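Local structure of Yop proteins translocation protein Q (Yersinia pseudotuberculosis, 3UEP) at residues A[25-30]-A[54-59]. The protein forms part of the Yop type III secretion machinery, this chain being the C-terminal fragment made from an internal translation start and related to flagellar FliN. Sequence-based numbering, arbitrary orientation.
Sequences FEVGRQ and GEVRLL
Phe-25, Val-27, Val-56 and Leu-58 share one face of the antiparallel pairing between strands 20-27 and 55-60 in this FliN C-terminal-like domain. The Phe-25 ring lies alongside Leu-58, and CE1 of Phe-25 is 3.7 Å from CG of Leu-58, while CG1 of Val-56 sits at the ring edge. CG2 of Val-56 packs against CG1 of Val-27 at 3.5 Å, and Val-79 and Leu-70 of the same sheet continue this apolar layer. Between these pairs, Glu-26 and Arg-57 form a hydrogen-bonded pair, N of Arg-57 reaching O of Glu-26 at 2.8 Å. Their side chains occupy the other face, where CD1 of Leu-59 packs 3.4 Å from CD of Glu-26. In one of two Arg-57 conformers, a bend at chi3 (-52°) brings the guanidinium over to Gly-28, whose O accepts weak hydrogen bonds from NH1 and NH2. The Gln-30 amide stacks on one guanidinium face, the planes 13° apart, and the Glu-26 backbone lies over the opposite face. OE1 of Glu-26 lies at the guanidinium edge, in a long salt bridge of 3.8 Å to NH2 of Arg-57. In the dimer, residues 25-27 also pair with the second subunit. The Glu-26 carboxylate probably offsets the arginine's charge only at long range, so Arg-57 meets the chain after Val-27 through weak bonds and stacking.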
loop_
_atom_site.group_PDB
_atom_site.type_symbol
_atom_site.label_atom_id
_atom_site.label_comp_id
_atom_site.label_asym_id
_atom_site.label_seq_id
_atom_site.Cartn_x
_atom_site.Cartn_y
_atom_site.Cartn_z
ATOM N N PHE A 25 -1.201 3.217 -3.020
ATOM C CA PHE A 25 -0.259 2.360 -3.739
ATOM C C PHE A 25 0.546 1.574 -2.725
ATOM O O PHE A 25 1.179 2.158 -1.854
ATOM C CB PHE A 25 0.683 3.199 -4.633
ATOM C CG PHE A 25 -0.054 4.115 -5.608
ATOM C CD1 PHE A 25 -0.397 3.669 -6.878
ATOM C CD2 PHE A 25 -0.421 5.410 -5.237
ATOM C CE1 PHE A 25 -1.091 4.496 -7.766
ATOM C CE2 PHE A 25 -1.121 6.251 -6.123
ATOM C CZ PHE A 25 -1.451 5.795 -7.390
ATOM N N GLU A 26 0.528 0.251 -2.838
ATOM C CA GLU A 26 1.165 -0.602 -1.856
ATOM C C GLU A 26 2.197 -1.508 -2.493
ATOM O O GLU A 26 1.984 -2.003 -3.593
ATOM C CB GLU A 26 0.116 -1.477 -1.166
ATOM C CG GLU A 26 -0.730 -0.750 -0.166
ATOM C CD GLU A 26 -1.710 -1.671 0.555
ATOM O OE1 GLU A 26 -1.878 -2.837 0.129
ATOM O OE2 GLU A 26 -2.308 -1.220 1.555
ATOM N N VAL A 27 3.296 -1.757 -1.782
ATOM C CA VAL A 27 4.320 -2.674 -2.272
ATOM C C VAL A 27 4.639 -3.746 -1.241
ATOM O O VAL A 27 4.494 -3.534 -0.045
ATOM C CB VAL A 27 5.630 -1.941 -2.600
ATOM C CG1 VAL A 27 5.417 -0.997 -3.739
ATOM C CG2 VAL A 27 6.113 -1.181 -1.372
ATOM N N GLY A 28 5.085 -4.900 -1.714
ATOM C CA GLY A 28 5.662 -5.875 -0.823
ATOM C C GLY A 28 4.674 -6.816 -0.178
ATOM O O GLY A 28 3.455 -6.715 -0.396
ATOM N N ARG A 29 5.232 -7.735 0.616
ATOM C CA ARG A 29 4.493 -8.827 1.241
ATOM C C ARG A 29 3.293 -8.305 1.988
ATOM O O ARG A 29 3.165 -7.104 2.249
ATOM C CB ARG A 29 5.348 -9.505 2.328
ATOM C CG ARG A 29 5.632 -8.573 3.523
ATOM C CD ARG A 29 6.991 -8.823 4.133
ATOM N NE ARG A 29 7.055 -10.167 4.684
ATOM C CZ ARG A 29 8.158 -10.736 5.155
ATOM N NH1 ARG A 29 9.311 -10.074 5.142
ATOM N NH2 ARG A 29 8.104 -11.972 5.637
ATOM N N GLN A 30 2.423 -9.221 2.367
ATOM C CA GLN A 30 1.223 -8.831 3.075
ATOM C C GLN A 30 1.078 -9.642 4.355
ATOM O O GLN A 30 0.056 -9.532 5.034
ATOM C CB GLN A 30 -0.005 -8.976 2.165
ATOM C CG GLN A 30 0.104 -8.219 0.813
ATOM C CD GLN A 30 -1.166 -8.337 -0.036
ATOM O OE1 GLN A 30 -2.171 -7.667 0.230
ATOM N NE2 GLN A 30 -1.126 -9.202 -1.053
ATOM N N GLY A 54 9.335 -4.332 -8.681
ATOM C CA GLY A 54 8.391 -5.117 -7.908
ATOM C C GLY A 54 6.941 -4.667 -7.885
ATOM O O GLY A 54 6.607 -3.521 -8.176
ATOM N N GLU A 55 6.089 -5.602 -7.490
ATOM C CA GLU A 55 4.640 -5.428 -7.534
ATOM C C GLU A 55 4.141 -4.231 -6.724
ATOM O O GLU A 55 4.470 -4.068 -5.553
ATOM C CB GLU A 55 3.932 -6.713 -7.064
ATOM C CG GLU A 55 2.435 -6.790 -7.426
ATOM C CD GLU A 55 1.771 -8.091 -6.975
ATOM O OE1 GLU A 55 1.996 -9.136 -7.624
ATOM O OE2 GLU A 55 1.018 -8.068 -5.974
ATOM N N VAL A 56 3.332 -3.394 -7.365
ATOM C CA VAL A 56 2.589 -2.354 -6.664
ATOM C C VAL A 56 1.114 -2.711 -6.826
ATOM O O VAL A 56 0.664 -3.044 -7.926
ATOM C CB VAL A 56 2.859 -0.958 -7.252
ATOM C CG1 VAL A 56 1.971 0.095 -6.592
ATOM C CG2 VAL A 56 4.326 -0.597 -7.084
ATOM N N ARG A 57 0.361 -2.691 -5.736
ATOM C CA ARG A 57 -1.078 -2.889 -5.836
ATOM C C ARG A 57 -1.756 -1.532 -5.726
ATOM O O ARG A 57 -1.430 -0.740 -4.846
ATOM C CB ARG A 57 -1.579 -3.847 -4.747
ATOM C CG ARG A 57 -1.106 -5.289 -4.936
ATOM C CD ARG A 57 -1.273 -6.126 -3.674
ATOM N NE ARG A 57 -0.677 -5.497 -2.498
ATOM C CZ ARG A 57 0.616 -5.536 -2.191
ATOM N NH1 ARG A 57 1.482 -6.170 -2.975
ATOM N NH2 ARG A 57 1.045 -4.926 -1.098
ATOM N N LEU A 58 -2.680 -1.255 -6.643
ATOM C CA LEU A 58 -3.476 -0.047 -6.546
ATOM C C LEU A 58 -4.774 -0.362 -5.835
ATOM O O LEU A 58 -5.514 -1.249 -6.244
ATOM C CB LEU A 58 -3.809 0.523 -7.923
ATOM C CG LEU A 58 -2.752 1.337 -8.662
ATOM C CD1 LEU A 58 -1.591 0.439 -9.108
ATOM C CD2 LEU A 58 -3.417 2.014 -9.852
ATOM N N LEU A 59 -5.057 0.376 -4.772
ATOM C CA LEU A 59 -6.312 0.220 -4.079
ATOM C C LEU A 59 -7.137 1.489 -4.305
ATOM O O LEU A 59 -6.597 2.593 -4.312
ATOM C CB LEU A 59 -6.073 -0.034 -2.589
ATOM C CG LEU A 59 -5.154 -1.210 -2.223
ATOM C CD1 LEU A 59 -4.793 -1.140 -0.756
ATOM C CD2 LEU A 59 -5.799 -2.540 -2.535
#